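Local coordinates for protein methylenetetrahydrofolate--tRNA-(uracil-5-)-methyltransferase trmFO (Thermus thermophilus, PDB 3G5S) that probably catalyses the folate- and FAD-dependent methylation of uridine 54 at carbon 5 in tRNA, forming 5-methyluridine, with NADH or NADPH as reductant, at residues P162-E167 with W272-F277; E300-G305 with Y394-L399; T172-A177 with L187-T192. One frame throughout, in Å; residues are numbered along the deposited sequence.

Interaction 1 (P162-E167 with W272-F277). With GSH (glutathione), chain C.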
loop_
_atom_site.group_PDB
_atom_site.type_symbol
_atom_site.label_atom_id
_atom_site.label_comp_id
_atom_site.label_asym_id
_atom_site.label_seq_id
_atom_site.Cartn_x
_atom_site.Cartn_y
_atom_site.Cartn_z
ATOM N N PRO A 162 9.831 4.335 -7.784
ATOM C CA PRO A 162 9.655 2.924 -8.133
ATOM C C PRO A 162 10.532 2.005 -7.285
ATOM O O PRO A 162 11.631 2.387 -6.876
ATOM C CB PRO A 162 10.126 2.863 -9.592
ATOM C CG PRO A 162 10.114 4.278 -10.067
ATOM C CD PRO A 162 10.419 5.116 -8.886
ATOM N N ILE A 163 10.035 0.792 -7.055
ATOM C CA ILE A 163 10.748 -0.240 -6.314
ATOM C C ILE A 163 10.927 -1.447 -7.225
ATOM O O ILE A 163 9.976 -1.875 -7.885
ATOM C CB ILE A 163 9.951 -0.671 -5.069
ATOM C CG1 ILE A 163 9.675 0.549 -4.184
ATOM C CG2 ILE A 163 10.691 -1.755 -4.305
ATOM C CD1 ILE A 163 8.901 0.220 -2.921
ATOM N N VAL A 164 12.143 -1.980 -7.258
ATOM C CA VAL A 164 12.457 -3.145 -8.077
ATOM C C VAL A 164 12.812 -4.336 -7.201
ATOM O O VAL A 164 13.211 -4.193 -6.043
ATOM C CB VAL A 164 13.612 -2.872 -9.065
ATOM C CG1 VAL A 164 13.267 -1.706 -9.977
ATOM C CG2 VAL A 164 14.913 -2.607 -8.334
ATOM N N LEU A 165 12.655 -5.519 -7.776
ATOM C CA LEU A 165 13.040 -6.756 -7.126
ATOM C C LEU A 165 14.556 -6.914 -7.193
ATOM O O LEU A 165 15.144 -6.857 -8.269
ATOM C CB LEU A 165 12.357 -7.927 -7.831
ATOM C CG LEU A 165 12.363 -9.284 -7.129
ATOM C CD1 LEU A 165 11.463 -9.232 -5.909
ATOM C CD2 LEU A 165 11.906 -10.376 -8.082
ATOM N N TYR A 166 15.185 -7.129 -6.045
ATOM C CA TYR A 166 16.641 -7.190 -5.981
ATOM C C TYR A 166 17.246 -8.197 -6.957
ATOM O O TYR A 166 18.237 -7.902 -7.632
ATOM C CB TYR A 166 17.094 -7.514 -4.557
ATOM C CG TYR A 166 18.594 -7.534 -4.388
ATOM C CD1 TYR A 166 19.310 -6.355 -4.207
ATOM C CD2 TYR A 166 19.297 -8.728 -4.417
ATOM C CE1 TYR A 166 20.687 -6.367 -4.056
ATOM C CE2 TYR A 166 20.671 -8.750 -4.262
ATOM C CZ TYR A 166 21.359 -7.568 -4.082
ATOM O OH TYR A 166 22.729 -7.580 -3.927
ATOM N N GLU A 167 16.647 -9.381 -7.036
ATOM C CA GLU A 167 17.189 -10.440 -7.877
ATOM C C GLU A 167 17.170 -10.082 -9.362
ATOM O O GLU A 167 17.837 -10.727 -10.166
ATOM C CB GLU A 167 16.442 -11.752 -7.632
ATOM C CG GLU A 167 15.096 -11.843 -8.326
ATOM C CD GLU A 167 14.501 -13.237 -8.266
ATOM O OE1 GLU A 167 14.764 -13.955 -7.279
ATOM O OE2 GLU A 167 13.768 -13.618 -9.206
ATOM N N TRP A 272 14.035 -2.889 -3.463
ATOM C CA TRP A 272 14.929 -1.737 -3.454
ATOM C C TRP A 272 14.327 -0.591 -4.249
ATOM O O TRP A 272 13.914 -0.766 -5.400
ATOM C CB TRP A 272 16.302 -2.127 -4.023
ATOM C CG TRP A 272 17.068 -3.037 -3.099
ATOM C CD1 TRP A 272 16.693 -4.281 -2.674
ATOM C CD2 TRP A 272 18.318 -2.755 -2.459
ATOM N NE1 TRP A 272 17.637 -4.790 -1.812
ATOM C CE2 TRP A 272 18.646 -3.875 -1.668
ATOM C CE3 TRP A 272 19.191 -1.666 -2.481
ATOM C CZ2 TRP A 272 19.810 -3.934 -0.907
ATOM C CZ3 TRP A 272 20.346 -1.726 -1.731
ATOM C CH2 TRP A 272 20.647 -2.852 -0.954
ATOM N N SER A 273 14.264 0.587 -3.635
ATOM C CA SER A 273 13.687 1.745 -4.308
ATOM C C SER A 273 14.758 2.595 -4.970
ATOM O O SER A 273 15.903 2.628 -4.529
ATOM C CB SER A 273 12.877 2.610 -3.341
ATOM O OG SER A 273 13.725 3.272 -2.426
ATOM N N LEU A 274 14.366 3.294 -6.029
ATOM C CA LEU A 274 15.222 4.291 -6.653
ATOM C C LEU A 274 15.167 5.582 -5.847
ATOM O O LEU A 274 14.115 6.215 -5.746
ATOM C CB LEU A 274 14.782 4.566 -8.087
ATOM C CG LEU A 274 15.209 3.555 -9.150
ATOM C CD1 LEU A 274 14.582 2.189 -8.916
ATOM C CD2 LEU A 274 14.857 4.076 -10.529
ATOM N N VAL A 275 16.298 5.976 -5.279
ATOM C CA VAL A 275 16.333 7.088 -4.339
ATOM C C VAL A 275 16.135 8.419 -5.050
ATOM O O VAL A 275 16.855 8.742 -5.990
ATOM C CB VAL A 275 17.666 7.097 -3.559
ATOM C CG1 VAL A 275 17.739 8.307 -2.635
ATOM C CG2 VAL A 275 17.825 5.802 -2.771
ATOM N N GLY A 276 15.148 9.191 -4.609
ATOM C CA GLY A 276 14.917 10.502 -5.182
ATOM C C GLY A 276 14.194 10.481 -6.517
ATOM O O GLY A 276 14.220 11.471 -7.247
ATOM N N PHE A 277 13.532 9.364 -6.824
ATOM C CA PHE A 277 12.821 9.209 -8.092
ATOM C C PHE A 277 11.304 9.259 -7.952
ATOM O O PHE A 277 10.574 8.590 -8.673
ATOM C CB PHE A 277 13.308 7.968 -8.851
ATOM C CG PHE A 277 14.492 8.258 -9.724
ATOM C CD1 PHE A 277 15.757 8.422 -9.180
ATOM C CD2 PHE A 277 14.332 8.448 -11.085
ATOM C CE1 PHE A 277 16.841 8.739 -9.992
ATOM C CE2 PHE A 277 15.408 8.763 -11.891
ATOM C CZ PHE A 277 16.663 8.907 -11.349
HETATM N N1 GSH C . 5.660 11.071 1.852
HETATM C CA1 GSH C . 6.437 11.139 3.076
HETATM C C1 GSH C . 6.475 12.535 3.678
HETATM O O11 GSH C . 5.684 13.531 3.106
HETATM O O12 GSH C . 6.927 12.687 4.765
HETATM C CB1 GSH C . 7.823 10.509 2.964
HETATM C CG1 GSH C . 8.943 11.364 2.384
HETATM C CD1 GSH C . 8.898 11.708 0.898
HETATM O OE1 GSH C . 7.936 11.520 0.225
HETATM N N2 GSH C . 10.093 12.259 0.323
HETATM C CA2 GSH C . 10.177 12.510 -1.081
HETATM C C2 GSH C . 11.055 11.491 -1.801
HETATM O O2 GSH C . 12.232 11.635 -1.835
HETATM C CB2 GSH C . 10.673 13.936 -1.254
HETATM S SG2 GSH C . 10.652 14.605 -2.931
HETATM N N3 GSH C . 10.408 10.655 -2.793
HETATM C CA3 GSH C . 11.214 9.796 -3.633
HETATM C C3 GSH C . 11.750 8.557 -2.929
HETATM O O31 GSH C . 12.813 8.087 -3.189
HETATM O O32 GSH C . 11.070 8.175 -1.790
#
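Val164 and Trp272 form a hydrogen-bonded pair in a six-stranded antiparallel sheet, where residues 163-165 and 272-274 run 139° apart. Ile163 and Ser273 make the adjoining non-hydrogen-bonded pair, their CA atoms separated by 4.1 Å. Val164 N donates to Trp272 O over 2.8 Å, and Trp272 N returns a bond to Val164 O. A third bond, from Leu274 N to Pro162 O at 3.0 Å, is almost straight and carries the pairing past Ile163. On the face bearing Val164, the side chain of Tyr166 has CG anti to the backbone N (chi1 -177°), which lays its ring alongside the indole, both pointing the same way. Tyr166 CD1 stands over one face of the indole, 3.3 Å from Trp272 NE1, and the Tyr166 ring and the five-membered ring of Trp272 are inclined by 38°, giving an oblique aromatic contact. The NE1 group itself is hydrogen-bonded to Gly269 O, a bond that would limit the turning of the indole. Beyond the strand, a type II beta turn from Leu274 to Phe277 forms part of the glutathione pocket: Gly276 N donates to the carboxylate oxygen O31 of glutathione at 2.9 Å. Pro162 packs against the end of this turn, its CD 4.1 Å from Phe277 CB. On the sheet face opposite Val164, Ile163 CG1 meets Ser273 CB at 3.9 Å, while Ser273 OG is hydrogen-bonded to Glu265.

Interaction 2 (E300-G305 with Y394-L399). With EDO (1,2-ethanediol), chain H.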
loop_
_atom_site.group_PDB
_atom_site.type_symbol
_atom_site.label_atom_id
_atom_site.label_comp_id
_atom_site.label_asym_id
_atom_site.label_seq_id
_atom_site.Cartn_x
_atom_site.Cartn_y
_atom_site.Cartn_z
ATOM N N GLU A 300 12.565 -5.962 -12.583
ATOM C CA GLU A 300 11.152 -6.224 -12.342
ATOM C C GLU A 300 10.661 -5.183 -11.345
ATOM O O GLU A 300 11.094 -5.152 -10.196
ATOM C CB GLU A 300 10.942 -7.632 -11.770
ATOM C CG GLU A 300 9.484 -7.945 -11.442
ATOM C CD GLU A 300 9.269 -9.344 -10.870
ATOM O OE1 GLU A 300 10.070 -10.256 -11.166
ATOM O OE2 GLU A 300 8.280 -9.535 -10.128
ATOM N N ILE A 301 9.777 -4.307 -11.798
ATOM C CA ILE A 301 9.239 -3.265 -10.940
ATOM C C ILE A 301 8.060 -3.833 -10.181
ATOM O O ILE A 301 7.079 -4.257 -10.791
ATOM C CB ILE A 301 8.798 -2.038 -11.757
ATOM C CG1 ILE A 301 10.007 -1.402 -12.445
ATOM C CG2 ILE A 301 8.085 -1.030 -10.867
ATOM C CD1 ILE A 301 9.724 -0.908 -13.841
ATOM N N VAL A 302 8.162 -3.850 -8.855
ATOM C CA VAL A 302 7.101 -4.404 -8.027
ATOM C C VAL A 302 6.175 -3.339 -7.442
ATOM O O VAL A 302 5.064 -3.660 -7.038
ATOM C CB VAL A 302 7.654 -5.315 -6.908
ATOM C CG1 VAL A 302 8.331 -6.538 -7.503
ATOM C CG2 VAL A 302 8.612 -4.554 -6.009
ATOM N N ARG A 303 6.616 -2.084 -7.403
ATOM C CA ARG A 303 5.755 -1.006 -6.933
ATOM C C ARG A 303 6.125 0.238 -7.724
ATOM O O ARG A 303 7.267 0.681 -7.671
ATOM C CB ARG A 303 5.949 -0.777 -5.429
ATOM C CG ARG A 303 4.939 0.171 -4.804
ATOM C CD ARG A 303 5.331 1.664 -4.919
ATOM N NE ARG A 303 4.569 2.409 -3.926
ATOM C CZ ARG A 303 3.427 3.059 -4.144
ATOM N NH1 ARG A 303 2.918 3.163 -5.368
ATOM N NH2 ARG A 303 2.806 3.639 -3.118
ATOM N N TYR A 304 5.179 0.771 -8.489
ATOM C CA TYR A 304 5.450 1.939 -9.322
ATOM C C TYR A 304 5.391 3.242 -8.524
ATOM O O TYR A 304 4.688 3.341 -7.519
ATOM C CB TYR A 304 4.483 1.983 -10.502
ATOM C CG TYR A 304 4.850 1.004 -11.591
ATOM C CD1 TYR A 304 5.775 1.353 -12.564
ATOM C CD2 TYR A 304 4.296 -0.272 -11.642
ATOM C CE1 TYR A 304 6.138 0.481 -13.557
ATOM C CE2 TYR A 304 4.653 -1.161 -12.644
ATOM C CZ TYR A 304 5.576 -0.776 -13.595
ATOM O OH TYR A 304 5.943 -1.635 -14.597
ATOM N N GLY A 305 6.132 4.249 -8.971
ATOM C CA GLY A 305 6.114 5.540 -8.305
ATOM C C GLY A 305 4.809 6.280 -8.517
ATOM O O GLY A 305 4.152 6.115 -9.552
ATOM N N TYR A 394 1.270 -1.336 -1.944
ATOM C CA TYR A 394 0.204 -2.174 -2.474
ATOM C C TYR A 394 0.687 -3.608 -2.666
ATOM O O TYR A 394 1.886 -3.884 -2.573
ATOM C CB TYR A 394 -0.419 -1.584 -3.738
ATOM C CG TYR A 394 0.469 -1.383 -4.950
ATOM C CD1 TYR A 394 0.814 -0.108 -5.375
ATOM C CD2 TYR A 394 0.884 -2.459 -5.724
ATOM C CE1 TYR A 394 1.577 0.089 -6.519
ATOM C CE2 TYR A 394 1.657 -2.272 -6.871
ATOM C CZ TYR A 394 1.995 -0.996 -7.262
ATOM O OH TYR A 394 2.749 -0.773 -8.398
ATOM N N ALA A 395 -0.247 -4.525 -2.907
ATOM C CA ALA A 395 0.096 -5.941 -3.027
ATOM C C ALA A 395 1.005 -6.191 -4.230
ATOM O O ALA A 395 0.730 -5.722 -5.329
ATOM C CB ALA A 395 -1.161 -6.765 -3.160
ATOM N N ASN A 396 2.067 -6.953 -4.008
ATOM C CA ASN A 396 2.999 -7.316 -5.067
ATOM C C ASN A 396 3.797 -8.535 -4.621
ATOM O O ASN A 396 3.866 -8.839 -3.426
ATOM C CB ASN A 396 3.926 -6.145 -5.427
ATOM C CG ASN A 396 4.866 -5.785 -4.300
ATOM O OD1 ASN A 396 4.553 -4.927 -3.457
ATOM N ND2 ASN A 396 6.007 -6.448 -4.249
ATOM N N TRP A 397 4.403 -9.226 -5.580
ATOM C CA TRP A 397 5.102 -10.466 -5.280
ATOM C C TRP A 397 6.388 -10.297 -4.477
ATOM O O TRP A 397 6.892 -11.267 -3.933
ATOM C CB TRP A 397 5.371 -11.258 -6.557
ATOM C CG TRP A 397 4.137 -11.790 -7.207
ATOM C CD1 TRP A 397 3.701 -11.523 -8.472
ATOM C CD2 TRP A 397 3.196 -12.721 -6.646
ATOM N NE1 TRP A 397 2.547 -12.222 -8.734
ATOM C CE2 TRP A 397 2.217 -12.965 -7.631
ATOM C CE3 TRP A 397 3.084 -13.363 -5.407
ATOM C CZ2 TRP A 397 1.137 -13.831 -7.412
ATOM C CZ3 TRP A 397 2.012 -14.223 -5.193
ATOM C CH2 TRP A 397 1.056 -14.448 -6.189
ATOM N N GLY A 398 6.925 -9.082 -4.391
ATOM C CA GLY A 398 8.093 -8.854 -3.559
ATOM C C GLY A 398 7.847 -9.011 -2.064
ATOM O O GLY A 398 8.797 -9.152 -1.294
ATOM N N LEU A 399 6.577 -9.007 -1.659
ATOM C CA LEU A 399 6.204 -9.034 -0.245
ATOM C C LEU A 399 6.284 -10.417 0.387
ATOM O O LEU A 399 6.295 -10.532 1.606
ATOM C CB LEU A 399 4.781 -8.513 -0.075
ATOM C CG LEU A 399 4.571 -7.053 -0.452
ATOM C CD1 LEU A 399 3.102 -6.714 -0.402
ATOM C CD2 LEU A 399 5.373 -6.109 0.435
HETATM C C1 EDO H . 8.761 -13.661 -9.752
HETATM O O1 EDO H . 9.920 -12.839 -9.940
HETATM C C2 EDO H . 7.778 -12.951 -8.830
HETATM O O2 EDO H . 7.237 -11.809 -9.505
#
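Tyr394 carries its CG between the backbone N and the carbonyl carbon (chi1 61°), which sends the ring toward Arg303, and a bend at chi2 of Arg303 (-86°) folds that side chain over the ring. Arg303 CG makes a CH-pi contact over the ring face, 4.2 Å from the Tyr394 centroid. Farther along, Arg303 NH1 lies 3.5 Å from Tyr394 CE1, with the guanidinium and ring planes 72° apart. The same NH1 donates to Tyr304 O at 2.8 Å, and NH2 bonds to Pro392 O, so the guanidinium is gripped by its own segment and by a residue just ahead of 394-399. Val302 and Arg303 form a classic beta bulge opposite Ile163, at the corner where the edge strand 301-303 turns. Just past it, Tyr304 N donates to Tyr394 OH over 2.9 Å, nearly straight, and the same OH lies near the plane of the Tyr304 ring, at its edge. A phenylalanine in place of Tyr394 would probably leave the Tyr304 amide without its acceptor. At the bulge itself, Asn396 CB abuts Val302 O at 3.2 Å. An ethanediol, probably from the crystallisation liquor, bonds O1 to Glu300 OE1 and O2 to Glu300 OE2, beside Trp397 CB.

Interaction 3 (T172-A177 with L187-T192)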
loop_
_atom_site.group_PDB
_atom_site.type_symbol
_atom_site.label_atom_id
_atom_site.label_comp_id
_atom_site.label_asym_id
_atom_site.label_seq_id
_atom_site.Cartn_x
_atom_site.Cartn_y
_atom_site.Cartn_z
ATOM N N THR A 172 26.576 -6.607 -11.864
ATOM C CA THR A 172 27.859 -6.324 -12.505
ATOM C C THR A 172 27.931 -4.881 -13.001
ATOM O O THR A 172 28.991 -4.417 -13.420
ATOM C CB THR A 172 28.154 -7.274 -13.688
ATOM O OG1 THR A 172 27.280 -6.971 -14.783
ATOM C CG2 THR A 172 27.986 -8.737 -13.278
ATOM N N LYS A 173 26.807 -4.175 -12.956
ATOM C CA LYS A 173 26.759 -2.795 -13.422
ATOM C C LYS A 173 26.502 -1.816 -12.279
ATOM O O LYS A 173 26.189 -0.643 -12.505
ATOM C CB LYS A 173 25.705 -2.640 -14.519
ATOM C CG LYS A 173 26.068 -3.391 -15.795
ATOM C CD LYS A 173 24.973 -3.309 -16.844
ATOM C CE LYS A 173 25.328 -4.140 -18.069
ATOM N NZ LYS A 173 26.597 -3.686 -18.708
ATOM N N CYS A 174 26.645 -2.301 -11.052
ATOM C CA CYS A 174 26.468 -1.459 -9.873
ATOM C C CYS A 174 27.617 -1.612 -8.893
ATOM O O CYS A 174 28.401 -2.549 -8.980
ATOM C CB CYS A 174 25.191 -1.825 -9.121
ATOM S SG CYS A 174 23.763 -2.249 -10.097
ATOM N N PHE A 175 27.693 -0.690 -7.941
ATOM C CA PHE A 175 28.606 -0.838 -6.815
ATOM C C PHE A 175 27.936 -0.394 -5.520
ATOM O O PHE A 175 27.170 0.571 -5.513
ATOM C CB PHE A 175 29.943 -0.122 -7.060
ATOM C CG PHE A 175 29.834 1.373 -7.236
ATOM C CD1 PHE A 175 29.578 1.931 -8.483
ATOM C CD2 PHE A 175 30.037 2.222 -6.161
ATOM C CE1 PHE A 175 29.508 3.307 -8.644
ATOM C CE2 PHE A 175 29.967 3.590 -6.315
ATOM C CZ PHE A 175 29.699 4.136 -7.559
ATOM N N ARG A 176 28.195 -1.131 -4.441
ATOM C CA ARG A 176 27.661 -0.793 -3.127
ATOM C C ARG A 176 28.568 0.236 -2.476
ATOM O O ARG A 176 29.767 0.011 -2.324
ATOM C CB ARG A 176 27.590 -2.027 -2.212
ATOM C CG ARG A 176 26.431 -2.999 -2.454
ATOM C CD ARG A 176 25.072 -2.475 -1.963
ATOM N NE ARG A 176 24.857 -2.581 -0.516
ATOM C CZ ARG A 176 24.226 -3.588 0.087
ATOM N NH1 ARG A 176 23.755 -4.606 -0.621
ATOM N NH2 ARG A 176 24.070 -3.580 1.404
ATOM N N ALA A 177 27.991 1.360 -2.080
ATOM C CA ALA A 177 28.747 2.390 -1.394
ATOM C C ALA A 177 27.824 3.440 -0.823
ATOM O O ALA A 177 26.749 3.713 -1.364
ATOM C CB ALA A 177 29.751 3.035 -2.332
ATOM N N LEU A 187 23.010 0.861 -3.327
ATOM C CA LEU A 187 23.494 0.365 -4.604
ATOM C C LEU A 187 23.550 1.543 -5.563
ATOM O O LEU A 187 22.602 2.316 -5.666
ATOM C CB LEU A 187 22.574 -0.724 -5.152
ATOM C CG LEU A 187 22.924 -2.162 -4.776
ATOM C CD1 LEU A 187 21.842 -3.115 -5.251
ATOM C CD2 LEU A 187 24.274 -2.540 -5.374
ATOM N N ASN A 188 24.670 1.682 -6.257
ATOM C CA ASN A 188 24.870 2.804 -7.160
ATOM C C ASN A 188 25.014 2.303 -8.584
ATOM O O ASN A 188 25.827 1.426 -8.847
ATOM C CB ASN A 188 26.119 3.578 -6.750
ATOM C CG ASN A 188 26.034 4.089 -5.331
ATOM O OD1 ASN A 188 25.397 5.106 -5.072
ATOM N ND2 ASN A 188 26.656 3.374 -4.399
ATOM N N CYS A 189 24.220 2.859 -9.491
ATOM C CA CYS A 189 24.257 2.501 -10.903
ATOM C C CYS A 189 24.887 3.656 -11.669
ATOM O O CYS A 189 24.201 4.632 -11.981
ATOM C CB CYS A 189 22.839 2.270 -11.424
ATOM S SG CYS A 189 21.892 1.015 -10.538
ATOM N N PRO A 190 26.198 3.571 -11.953
ATOM C CA PRO A 190 26.850 4.687 -12.640
ATOM C C PRO A 190 26.503 4.767 -14.124
ATOM O O PRO A 190 26.270 3.748 -14.787
ATOM C CB PRO A 190 28.338 4.398 -12.446
ATOM C CG PRO A 190 28.425 2.922 -12.272
ATOM C CD PRO A 190 27.150 2.504 -11.586
HETATM N N MSE A 191 26.520 5.994 -14.632
HETATM C CA MSE A 191 26.101 6.317 -15.979
HETATM C C MSE A 191 27.134 7.237 -16.607
HETATM O O MSE A 191 27.711 8.082 -15.918
HETATM C CB MSE A 191 24.780 7.062 -15.904
HETATM C CG MSE A 191 23.908 6.859 -17.084
HETATM SE SE MSE A 191 22.166 7.493 -16.629
HETATM C CE MSE A 191 21.803 6.379 -15.149
ATOM N N THR A 192 27.360 7.081 -17.909
ATOM C CA THR A 192 28.195 8.021 -18.640
ATOM C C THR A 192 27.357 9.236 -19.011
ATOM O O THR A 192 26.131 9.232 -18.882
ATOM C CB THR A 192 28.709 7.419 -19.953
ATOM O OG1 THR A 192 27.588 7.107 -20.788
ATOM C CG2 THR A 192 29.529 6.161 -19.692
HETATM O O HOH W 1 26.959 0.928 -14.608
#
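Phe175 and Asn188 are an antiparallel hydrogen-bonded pair, followed by Arg176 and Leu187 as a non-hydrogen-bonded pair, in a hairpin whose touching parts run 122° apart end to end. Phe175 N donates to Asn188 O at 3.0 Å. Asn188 N returns a bond to Phe175 O at 2.8 Å, and Asn188 ND2 adds a side-chain bond to the same oxygen, the two donors reaching it from opposite faces of its plane. Asn188 ND2 makes a second bond, 3.1 Å to Ala177 O, which lies in the amide plane; with OD1 held by Gln261, the amide is fixed in rotation. The ring of Phe175, its CG set between backbone N and carbonyl carbon (chi1 62°), turns back over the same asparagine, so that Asn188 CB makes a CH-pi contact over one face, 3.8 Å from the ring centroid. Pro190 CG meets that ring at its edge, 3.8 Å from Phe175 CE1. On the other face of the hairpin, Arg176 CD rests 3.5 Å from Leu187 CD2. Cys174 SG lies 3.8 Å from Cys189 SG, a van der Waals contact. Past the paired residues a water donates to both Lys173 O and Pro190 O. Strand 175-176 is one of the two edge strands of the antiparallel sheet within the chain; strand 187-191 has strand 258-264 on its far side and leads into helix 193-205, which Thr192 caps.

In the fold
All three contacts involve one six-stranded antiparallel sheet, ordered 175-176, 187-191, 258-264, 271-274, 163-165, 301-303. Interaction 3 pairs the first two strands, interaction 1 the fourth and fifth, and interaction 2 fastens the last to the loop between helices 374-384 and 409-429. Along the chain, interaction 3 falls between the segments of interaction 1; interaction 2 follows. Interactions 1 and 2, centres about 10 Å apart, share probable backbone hydrogen bonds of Ile163 with Val302 and Arg303. Interactions 1 and 3, centres about 13 Å apart, meet through Trp272 and Tyr166 against Arg176 and Leu187. Interactions 2 and 3, centres about 22 Å apart, do not touch. The sheet runs from an outlying hairpin, past the glutathione pocket, toward the chain's centre.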